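Long-range contacts in D-alanyl-lipoteichoic acid synthetase (Streptococcus pneumoniae, PDB 3BMA), which probably takes part in the D-alanylation of lipoteichoic acid during cell wall biogenesis, as a membrane-associated member of the DltD family: residues A13-T21 with R200-V209; A81-Q92 with Y124-F133. The protein carries 1 engineered substitution. One frame throughout, in Å; residues are numbered along the deposited sequence.

Contact 1 (A13-T21 with R200-V209); sequences AEKRSAVAT and RGYVNYDKHV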
loop_
_atom_site.group_PDB
_atom_site.type_symbol
_atom_site.label_atom_id
_atom_site.label_comp_id
_atom_site.label_asym_id
_atom_site.label_seq_id
_atom_site.Cartn_x
_atom_site.Cartn_y
_atom_site.Cartn_z
ATOM N N ALA C 13 -26.615 -11.425 -26.885
ATOM C CA ALA C 13 -25.490 -10.482 -26.850
ATOM C C ALA C 13 -24.169 -11.129 -27.249
ATOM O O ALA C 13 -23.307 -10.481 -27.844
ATOM C CB ALA C 13 -25.370 -9.845 -25.475
ATOM N N GLU C 14 -24.030 -12.410 -26.920
ATOM C CA GLU C 14 -22.820 -13.171 -27.215
ATOM C C GLU C 14 -22.675 -13.528 -28.685
ATOM O O GLU C 14 -21.562 -13.551 -29.206
ATOM C CB GLU C 14 -22.776 -14.430 -26.362
ATOM C CG GLU C 14 -22.582 -14.130 -24.900
ATOM C CD GLU C 14 -22.961 -15.286 -24.018
ATOM O OE1 GLU C 14 -22.908 -16.443 -24.483
ATOM O OE2 GLU C 14 -23.309 -15.030 -22.852
ATOM N N LYS C 15 -23.799 -13.804 -29.342
ATOM C CA LYS C 15 -23.814 -14.102 -30.770
ATOM C C LYS C 15 -23.416 -12.884 -31.595
ATOM O O LYS C 15 -22.710 -13.016 -32.597
ATOM C CB LYS C 15 -25.187 -14.621 -31.206
ATOM C CG LYS C 15 -25.464 -16.051 -30.771
ATOM C CD LYS C 15 -26.738 -16.592 -31.394
ATOM C CE LYS C 15 -26.810 -18.107 -31.249
ATOM N NZ LYS C 15 -28.104 -18.656 -31.731
ATOM N N ARG C 16 -23.856 -11.706 -31.155
ATOM C CA ARG C 16 -23.526 -10.447 -31.828
ATOM C C ARG C 16 -22.057 -10.061 -31.648
ATOM O O ARG C 16 -21.436 -9.531 -32.570
ATOM C CB ARG C 16 -24.447 -9.323 -31.350
ATOM C CG ARG C 16 -25.902 -9.569 -31.691
ATOM C CD ARG C 16 -26.807 -8.451 -31.231
ATOM N NE ARG C 16 -28.089 -8.997 -30.793
ATOM C CZ ARG C 16 -28.492 -9.048 -29.526
ATOM N NH1 ARG C 16 -27.733 -8.553 -28.559
ATOM N NH2 ARG C 16 -29.673 -9.573 -29.228
ATOM N N SER C 17 -21.514 -10.345 -30.466
ATOM C CA SER C 17 -20.103 -10.097 -30.158
ATOM C C SER C 17 -19.183 -11.030 -30.937
ATOM O O SER C 17 -18.099 -10.631 -31.364
ATOM C CB SER C 17 -19.844 -10.273 -28.662
ATOM O OG SER C 17 -20.681 -9.424 -27.901
ATOM N N ALA C 18 -19.638 -12.270 -31.119
ATOM C CA ALA C 18 -18.873 -13.320 -31.788
ATOM C C ALA C 18 -18.549 -13.007 -33.240
ATOM O O ALA C 18 -17.503 -13.410 -33.743
ATOM C CB ALA C 18 -19.611 -14.635 -31.694
ATOM N N VAL C 19 -19.449 -12.282 -33.900
ATOM C CA VAL C 19 -19.317 -11.981 -35.326
ATOM C C VAL C 19 -19.157 -10.485 -35.627
ATOM O O VAL C 19 -19.147 -10.085 -36.794
ATOM C CB VAL C 19 -20.509 -12.555 -36.138
ATOM C CG1 VAL C 19 -20.604 -14.060 -35.956
ATOM C CG2 VAL C 19 -21.811 -11.891 -35.728
ATOM N N ALA C 20 -19.027 -9.670 -34.576
ATOM C CA ALA C 20 -18.909 -8.210 -34.717
ATOM C C ALA C 20 -17.633 -7.775 -35.429
ATOM O O ALA C 20 -17.653 -6.819 -36.209
ATOM C CB ALA C 20 -19.001 -7.525 -33.360
ATOM N N THR C 21 -16.542 -8.496 -35.166
ATOM C CA THR C 21 -15.197 -8.174 -35.670
ATOM C C THR C 21 -14.868 -6.677 -35.606
ATOM O O THR C 21 -14.487 -6.063 -36.606
ATOM C CB THR C 21 -14.927 -8.752 -37.097
ATOM O OG1 THR C 21 -15.949 -8.325 -38.008
ATOM C CG2 THR C 21 -14.875 -10.276 -37.066
ATOM N N ARG C 200 -22.898 -2.335 -30.606
ATOM C CA ARG C 200 -22.871 -2.288 -32.073
ATOM C C ARG C 200 -22.961 -3.718 -32.609
ATOM O O ARG C 200 -21.953 -4.325 -32.993
ATOM C CB ARG C 200 -21.636 -1.546 -32.621
ATOM C CG ARG C 200 -21.646 -1.264 -34.146
ATOM C CD ARG C 200 -22.741 -0.279 -34.589
ATOM N NE ARG C 200 -24.036 -0.931 -34.799
ATOM C CZ ARG C 200 -25.194 -0.293 -34.960
ATOM N NH1 ARG C 200 -26.308 -0.988 -35.135
ATOM N NH2 ARG C 200 -25.244 1.034 -34.943
ATOM N N GLY C 201 -24.181 -4.251 -32.618
ATOM C CA GLY C 201 -24.400 -5.653 -32.946
ATOM C C GLY C 201 -25.433 -5.929 -34.018
ATOM O O GLY C 201 -25.185 -6.730 -34.914
ATOM N N TYR C 202 -26.580 -5.256 -33.930
ATOM C CA TYR C 202 -27.762 -5.580 -34.743
ATOM C C TYR C 202 -27.626 -5.367 -36.253
ATOM O O TYR C 202 -28.140 -6.167 -37.038
ATOM C CB TYR C 202 -28.997 -4.849 -34.210
ATOM C CG TYR C 202 -29.511 -5.400 -32.901
ATOM C CD1 TYR C 202 -29.108 -4.849 -31.684
ATOM C CD2 TYR C 202 -30.401 -6.475 -32.876
ATOM C CE1 TYR C 202 -29.579 -5.352 -30.476
ATOM C CE2 TYR C 202 -30.878 -6.986 -31.674
ATOM C CZ TYR C 202 -30.464 -6.418 -30.480
ATOM O OH TYR C 202 -30.933 -6.921 -29.288
ATOM N N VAL C 203 -26.950 -4.290 -36.650
ATOM C CA VAL C 203 -26.649 -4.036 -38.063
ATOM C C VAL C 203 -25.557 -5.003 -38.536
ATOM O O VAL C 203 -25.660 -5.596 -39.617
ATOM C CB VAL C 203 -26.260 -2.541 -38.308
ATOM C CG1 VAL C 203 -25.471 -2.351 -39.607
ATOM C CG2 VAL C 203 -27.507 -1.660 -38.311
ATOM N N ASN C 204 -24.540 -5.182 -37.695
ATOM C CA ASN C 204 -23.391 -6.033 -37.995
ATOM C C ASN C 204 -23.704 -7.536 -38.038
ATOM O O ASN C 204 -23.044 -8.281 -38.761
ATOM C CB ASN C 204 -22.258 -5.751 -37.006
ATOM C CG ASN C 204 -20.886 -5.979 -37.607
ATOM O OD1 ASN C 204 -20.473 -7.117 -37.832
ATOM N ND2 ASN C 204 -20.165 -4.893 -37.860
ATOM N N TYR C 205 -24.703 -7.973 -37.271
ATOM C CA TYR C 205 -25.126 -9.380 -37.274
ATOM C C TYR C 205 -25.916 -9.722 -38.532
ATOM O O TYR C 205 -25.716 -10.785 -39.120
ATOM C CB TYR C 205 -25.963 -9.730 -36.033
ATOM C CG TYR C 205 -26.165 -11.223 -35.836
ATOM C CD1 TYR C 205 -25.257 -11.969 -35.097
ATOM C CD2 TYR C 205 -27.265 -11.888 -36.391
ATOM C CE1 TYR C 205 -25.420 -13.337 -34.917
ATOM C CE2 TYR C 205 -27.439 -13.258 -36.218
ATOM C CZ TYR C 205 -26.511 -13.974 -35.477
ATOM O OH TYR C 205 -26.664 -15.328 -35.288
ATOM N N ASP C 206 -26.822 -8.829 -38.922
ATOM C CA ASP C 206 -27.700 -9.063 -40.064
ATOM C C ASP C 206 -26.966 -9.052 -41.399
ATOM O O ASP C 206 -27.130 -9.973 -42.195
ATOM C CB ASP C 206 -28.865 -8.071 -40.075
ATOM C CG ASP C 206 -30.048 -8.551 -39.252
ATOM O OD1 ASP C 206 -31.194 -8.407 -39.729
ATOM O OD2 ASP C 206 -29.834 -9.081 -38.137
ATOM N N LYS C 207 -26.137 -8.030 -41.617
ATOM C CA LYS C 207 -25.381 -7.875 -42.865
ATOM C C LYS C 207 -24.299 -8.940 -43.085
ATOM O O LYS C 207 -23.883 -9.180 -44.221
ATOM C CB LYS C 207 -24.757 -6.478 -42.946
ATOM C CG LYS C 207 -25.733 -5.379 -43.339
ATOM C CD LYS C 207 -25.020 -4.046 -43.521
ATOM C CE LYS C 207 -25.997 -2.945 -43.909
ATOM N NZ LYS C 207 -25.315 -1.631 -44.073
ATOM N N HIS C 208 -23.857 -9.580 -42.004
ATOM C CA HIS C 208 -22.782 -10.566 -42.081
ATOM C C HIS C 208 -23.229 -12.020 -41.910
ATOM O O HIS C 208 -22.689 -12.910 -42.567
ATOM C CB HIS C 208 -21.676 -10.230 -41.077
ATOM C CG HIS C 208 -20.916 -8.980 -41.406
ATOM N ND1 HIS C 208 -20.482 -8.099 -40.440
ATOM C CD2 HIS C 208 -20.512 -8.466 -42.592
ATOM C CE1 HIS C 208 -19.842 -7.097 -41.016
ATOM N NE2 HIS C 208 -19.847 -7.295 -42.322
ATOM N N VAL C 209 -24.202 -12.262 -41.033
ATOM C CA VAL C 209 -24.642 -13.630 -40.731
ATOM C C VAL C 209 -26.060 -13.939 -41.227
ATOM O O VAL C 209 -26.251 -14.893 -41.984
ATOM C CB VAL C 209 -24.488 -13.977 -39.219
ATOM C CG1 VAL C 209 -25.122 -15.327 -38.884
ATOM C CG2 VAL C 209 -23.026 -13.990 -38.831
#
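Val19 and Tyr205 make the tight part of this contact: Val19 CG2 presses against Tyr205 CD1 at 3.5 Å, while its other methyl, CG1, meets Val209 CG2 at 3.8 Å. Tyr205 has its CG anti to the backbone N (chi1 -167°), which carries the ring back toward 13-21, where its edge meets the backbone oxygen of Lys15, with CE1 3.6 Å from Lys15 O. Ala61 and Glu65 of helix 60-66 touch Val19 and Tyr205 as well, so Val19, just past helix 11-18, is packed between helices 60-66 and 202-210.

The other end is looser and faces solvent. Here the Arg16 chain passes close by Gly201, the N-cap residue of helix 202-210, and bends at chi3 so that its guanidinium lies flat over one face of the exposed Tyr202 ring, centres 4.1 Å apart and planes at 25°. Arg16 CD stands above the middle of the same ring, a CH-pi contact that extends the stack.

The axes of 13-18 and 202-209 cross at 64°. Helix 11-18 also rests on strands 43-47 and 72-76; helix 202-210 is thus joined, through helix 11-18, to one flank of a parallel-sheet alpha/beta fold, consistent with membership of the SGNH-hydrolase clan.

Contact 2 (A81-Q92 with Y124-F133); sequences AASLNQYFGMQQ and YFNGDQLTSF
Phe88 and Gln129 lie where helix 83-90 crosses helix 127-133 at 74°, with the axes 9.0 Å apart at their closest. Phe88 is the middle ring of an aromatic cluster. Phe125 turns its edge toward one face of Phe88, centroids 5.1 Å apart, while Phe88 turns its own edge to the face of Phe133 in a nearly perpendicular T-shaped pair (87°), where Phe88 CE1 meets Phe133 CD2 at 3.8 Å.

Beside these rings runs a polar network. The extended side chain of Gln92 reaches across to helix 127-133, and its NE2 gives a nearly straight hydrogen bond (167°) to Asp128 OD2 at 2.9 Å, arriving from above the carboxylate plane. Outside the two segments, Asp128 OD2 also holds a salt bridge to Arg29, Gln92 NE2 has a second acceptor in Lys27 O, and Gln92 OE1 takes a hydrogen bond from Lys32. A weak bond reaches Gln92 OE1 from Gln129 NE2 at 3.3 Å. The stronger bond of Gln129 NE2 goes to Tyr124 O, 2.9 Å away and in the carbonyl plane, while Gln129 OE1 lies 2.6 Å from a water that also reaches Asn85 O. Asn126, the N-cap residue, accepts from Gln129 N through OD1. Gln91 bends at chi2 so that its NE2 returns to Tyr87 O, and a second water spans Gln91 OE1 and Phe133 O.

Away from this interface, Leu130 and Thr131 pack on Phe194 and Phe186 of the second subunit. The buried amides of Gln92 and Gln129 and the OD2 of Asp128 are thus satisfied by one another, by backbone oxygens, by neighbouring basic side chains and by water; Arg29 would be expected to favour the ionised form of Asp128, and Lys32 to polarise the Gln92 amide.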
loop_
_atom_site.group_PDB
_atom_site.type_symbol
_atom_site.label_atom_id
_atom_site.label_comp_id
_atom_site.label_asym_id
_atom_site.label_seq_id
_atom_site.Cartn_x
_atom_site.Cartn_y
_atom_site.Cartn_z
ATOM N N ALA C 81 -3.331 -7.370 -36.927
ATOM C CA ALA C 81 -3.109 -8.129 -35.697
ATOM C C ALA C 81 -2.393 -9.436 -36.014
ATOM O O ALA C 81 -2.849 -10.219 -36.852
ATOM C CB ALA C 81 -4.427 -8.394 -34.972
ATOM N N ALA C 82 -1.259 -9.646 -35.355
ATOM C CA ALA C 82 -0.473 -10.864 -35.500
ATOM C C ALA C 82 -0.250 -11.477 -34.119
ATOM O O ALA C 82 -1.030 -11.223 -33.207
ATOM C CB ALA C 82 0.845 -10.562 -36.184
ATOM N N SER C 83 0.819 -12.255 -33.963
ATOM C CA SER C 83 1.018 -13.081 -32.767
ATOM C C SER C 83 1.255 -12.320 -31.463
ATOM O O SER C 83 0.813 -12.775 -30.408
ATOM C CB SER C 83 2.129 -14.115 -32.992
ATOM O OG SER C 83 1.800 -14.988 -34.064
ATOM N N LEU C 84 1.940 -11.177 -31.532
ATOM C CA LEU C 84 2.166 -10.345 -30.343
ATOM C C LEU C 84 0.840 -9.805 -29.800
ATOM O O LEU C 84 0.576 -9.915 -28.607
ATOM C CB LEU C 84 3.161 -9.210 -30.619
ATOM C CG LEU C 84 3.802 -8.553 -29.384
ATOM C CD1 LEU C 84 4.716 -9.501 -28.621
ATOM C CD2 LEU C 84 4.565 -7.306 -29.751
ATOM N N ASN C 85 0.003 -9.259 -30.682
ATOM C CA ASN C 85 -1.355 -8.850 -30.314
ATOM C C ASN C 85 -2.179 -9.981 -29.707
ATOM O O ASN C 85 -2.808 -9.801 -28.660
ATOM C CB ASN C 85 -2.104 -8.263 -31.514
ATOM C CG ASN C 85 -2.006 -6.751 -31.588
ATOM O OD1 ASN C 85 -2.154 -6.050 -30.583
ATOM N ND2 ASN C 85 -1.767 -6.238 -32.785
ATOM N N GLN C 86 -2.156 -11.144 -30.358
ATOM C CA GLN C 86 -2.933 -12.300 -29.910
ATOM C C GLN C 86 -2.487 -12.760 -28.531
ATOM O O GLN C 86 -3.322 -12.999 -27.663
ATOM C CB GLN C 86 -2.871 -13.461 -30.918
ATOM C CG GLN C 86 -3.501 -13.188 -32.301
ATOM C CD GLN C 86 -5.010 -12.967 -32.284
ATOM O OE1 GLN C 86 -5.674 -13.122 -31.260
ATOM N NE2 GLN C 86 -5.557 -12.597 -33.435
ATOM N N TYR C 87 -1.172 -12.851 -28.334
ATOM C CA TYR C 87 -0.594 -13.209 -27.041
ATOM C C TYR C 87 -1.118 -12.341 -25.905
ATOM O O TYR C 87 -1.525 -12.860 -24.864
ATOM C CB TYR C 87 0.934 -13.142 -27.077
ATOM C CG TYR C 87 1.575 -13.538 -25.767
ATOM C CD1 TYR C 87 1.577 -14.867 -25.350
ATOM C CD2 TYR C 87 2.167 -12.585 -24.937
ATOM C CE1 TYR C 87 2.160 -15.244 -24.153
ATOM C CE2 TYR C 87 2.744 -12.952 -23.726
ATOM C CZ TYR C 87 2.737 -14.284 -23.344
ATOM O OH TYR C 87 3.311 -14.668 -22.155
ATOM N N PHE C 88 -1.118 -11.028 -26.116
ATOM C CA PHE C 88 -1.567 -10.086 -25.094
ATOM C C PHE C 88 -3.073 -10.154 -24.861
ATOM O O PHE C 88 -3.534 -10.031 -23.727
ATOM C CB PHE C 88 -1.105 -8.663 -25.421
ATOM C CG PHE C 88 0.369 -8.452 -25.213
ATOM C CD1 PHE C 88 0.950 -8.700 -23.975
ATOM C CD2 PHE C 88 1.177 -8.004 -26.249
ATOM C CE1 PHE C 88 2.310 -8.524 -23.781
ATOM C CE2 PHE C 88 2.536 -7.818 -26.059
ATOM C CZ PHE C 88 3.101 -8.078 -24.824
ATOM N N GLY C 89 -3.830 -10.369 -25.933
ATOM C CA GLY C 89 -5.274 -10.588 -25.837
ATOM C C GLY C 89 -5.638 -11.832 -25.042
ATOM O O GLY C 89 -6.655 -11.841 -24.345
ATOM N N MET C 90 -4.808 -12.876 -25.150
ATOM C CA MET C 90 -5.005 -14.148 -24.432
ATOM C C MET C 90 -4.903 -13.977 -22.919
ATOM O O MET C 90 -5.625 -14.640 -22.182
ATOM C CB MET C 90 -3.998 -15.214 -24.889
ATOM C CG MET C 90 -4.262 -15.832 -26.263
ATOM S SD MET C 90 -2.981 -17.005 -26.795
ATOM C CE MET C 90 -3.115 -16.806 -28.561
ATOM N N GLN C 91 -4.021 -13.075 -22.474
ATOM C CA GLN C 91 -3.784 -12.783 -21.048
ATOM C C GLN C 91 -5.038 -12.345 -20.281
ATOM O O GLN C 91 -5.086 -12.448 -19.056
ATOM C CB GLN C 91 -2.692 -11.713 -20.884
ATOM C CG GLN C 91 -1.377 -11.984 -21.623
ATOM C CD GLN C 91 -0.740 -13.309 -21.251
ATOM O OE1 GLN C 91 -0.585 -13.634 -20.074
ATOM N NE2 GLN C 91 -0.369 -14.084 -22.261
ATOM N N GLN C 92 -6.039 -11.861 -21.015
ATOM C CA GLN C 92 -7.332 -11.466 -20.460
ATOM C C GLN C 92 -8.304 -12.637 -20.282
ATOM O O GLN C 92 -9.329 -12.497 -19.611
ATOM C CB GLN C 92 -7.999 -10.442 -21.376
ATOM C CG GLN C 92 -7.289 -9.116 -21.517
ATOM C CD GLN C 92 -7.951 -8.255 -22.561
ATOM O OE1 GLN C 92 -7.775 -8.476 -23.756
ATOM N NE2 GLN C 92 -8.725 -7.273 -22.121
ATOM N N TYR C 124 -5.178 -2.358 -30.619
ATOM C CA TYR C 124 -5.723 -3.578 -30.016
ATOM C C TYR C 124 -5.113 -3.911 -28.648
ATOM O O TYR C 124 -5.543 -4.852 -27.980
ATOM C CB TYR C 124 -5.604 -4.768 -30.985
ATOM C CG TYR C 124 -5.898 -4.431 -32.440
ATOM C CD1 TYR C 124 -7.101 -3.826 -32.816
ATOM C CD2 TYR C 124 -4.976 -4.734 -33.442
ATOM C CE1 TYR C 124 -7.363 -3.509 -34.142
ATOM C CE2 TYR C 124 -5.233 -4.431 -34.775
ATOM C CZ TYR C 124 -6.426 -3.815 -35.118
ATOM O OH TYR C 124 -6.689 -3.510 -36.438
ATOM N N PHE C 125 -4.119 -3.129 -28.237
ATOM C CA PHE C 125 -3.500 -3.277 -26.926
ATOM C C PHE C 125 -4.040 -2.197 -25.986
ATOM O O PHE C 125 -3.846 -1.000 -26.228
ATOM C CB PHE C 125 -1.977 -3.183 -27.056
ATOM C CG PHE C 125 -1.226 -3.459 -25.778
ATOM C CD1 PHE C 125 -1.054 -4.758 -25.321
ATOM C CD2 PHE C 125 -0.671 -2.420 -25.047
ATOM C CE1 PHE C 125 -0.357 -5.018 -24.150
ATOM C CE2 PHE C 125 0.034 -2.667 -23.875
ATOM C CZ PHE C 125 0.190 -3.969 -23.424
ATOM N N ASN C 126 -4.739 -2.619 -24.934
ATOM C CA ASN C 126 -5.203 -1.692 -23.902
ATOM C C ASN C 126 -4.442 -1.875 -22.587
ATOM O O ASN C 126 -3.573 -2.741 -22.495
ATOM C CB ASN C 126 -6.730 -1.784 -23.703
ATOM C CG ASN C 126 -7.196 -3.148 -23.204
ATOM O OD1 ASN C 126 -6.400 -3.997 -22.802
ATOM N ND2 ASN C 126 -8.508 -3.353 -23.216
ATOM N N GLY C 127 -4.787 -1.070 -21.582
ATOM C CA GLY C 127 -4.189 -1.158 -20.248
ATOM C C GLY C 127 -4.564 -2.388 -19.447
ATOM O O GLY C 127 -3.831 -2.799 -18.545
ATOM N N ASP C 128 -5.712 -2.977 -19.772
ATOM C CA ASP C 128 -6.145 -4.224 -19.143
ATOM C C ASP C 128 -5.246 -5.381 -19.573
ATOM O O ASP C 128 -4.974 -6.275 -18.776
ATOM C CB ASP C 128 -7.621 -4.511 -19.458
ATOM C CG ASP C 128 -8.140 -5.763 -18.772
ATOM O OD1 ASP C 128 -7.729 -6.070 -17.629
ATOM O OD2 ASP C 128 -8.972 -6.447 -19.388
ATOM N N GLN C 129 -4.768 -5.342 -20.819
ATOM C CA GLN C 129 -3.809 -6.329 -21.332
ATOM C C GLN C 129 -2.423 -6.176 -20.713
ATOM O O GLN C 129 -1.740 -7.171 -20.478
ATOM C CB GLN C 129 -3.695 -6.236 -22.850
ATOM C CG GLN C 129 -4.833 -6.905 -23.593
ATOM C CD GLN C 129 -4.852 -6.567 -25.063
ATOM O OE1 GLN C 129 -3.802 -6.441 -25.693
ATOM N NE2 GLN C 129 -6.050 -6.419 -25.624
ATOM N N LEU C 130 -2.015 -4.930 -20.472
ATOM C CA LEU C 130 -0.745 -4.629 -19.815
ATOM C C LEU C 130 -0.707 -5.253 -18.423
ATOM O O LEU C 130 0.216 -5.996 -18.104
ATOM C CB LEU C 130 -0.544 -3.115 -19.702
ATOM C CG LEU C 130 0.839 -2.471 -19.879
ATOM C CD1 LEU C 130 0.763 -1.018 -19.459
ATOM C CD2 LEU C 130 1.976 -3.164 -19.138
ATOM N N THR C 131 -1.724 -4.960 -17.614
ATOM C CA THR C 131 -1.777 -5.428 -16.225
ATOM C C THR C 131 -1.998 -6.938 -16.101
ATOM O O THR C 131 -1.483 -7.557 -15.169
ATOM C CB THR C 131 -2.825 -4.662 -15.389
ATOM O OG1 THR C 131 -4.044 -4.525 -16.131
ATOM C CG2 THR C 131 -2.307 -3.288 -15.004
ATOM N N SER C 132 -2.751 -7.511 -17.045
ATOM C CA SER C 132 -2.942 -8.967 -17.152
ATOM C C SER C 132 -1.641 -9.683 -17.484
ATOM O O SER C 132 -1.375 -10.773 -16.967
ATOM C CB SER C 132 -3.964 -9.304 -18.235
ATOM O OG SER C 132 -5.229 -8.764 -17.921
ATOM N N PHE C 133 -0.849 -9.070 -18.360
ATOM C CA PHE C 133 0.478 -9.573 -18.700
ATOM C C PHE C 133 1.394 -9.592 -17.477
ATOM O O PHE C 133 2.035 -10.602 -17.207
ATOM C CB PHE C 133 1.095 -8.755 -19.844
ATOM C CG PHE C 133 2.569 -8.993 -20.047
ATOM C CD1 PHE C 133 3.490 -7.981 -19.784
ATOM C CD2 PHE C 133 3.037 -10.223 -20.508
ATOM C CE1 PHE C 133 4.848 -8.195 -19.968
ATOM C CE2 PHE C 133 4.397 -10.444 -20.695
ATOM C CZ PHE C 133 5.303 -9.429 -20.425
HETATM O O HOH W 1 -3.085 -7.054 -28.084
HETATM O O HOH W 2 1.804 -12.863 -18.765
#

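Contact 2 is nested along the chain inside the loop that contact 1 closes. Their centres lie 23 Å apart and their nearest atoms about 8 Å, so they do not touch. Contact 2 is the deeper, its centre about 13 Å from the centre of the chain, against about 19 Å for that of contact 1, and the more thoroughly buried. Shared neighbours connect them. Helix 29-36 supplies Gln31 to Ser17 of contact 1, and Lys32 to Gln92 of contact 2. Leu75 of strand 72-76 is backbone hydrogen-bonded to Ala18, and Leu76 O accepts from Gln86 NE2, while Gln78 is touched by both Thr21 and Tyr124. Only contact 2 meets another subunit.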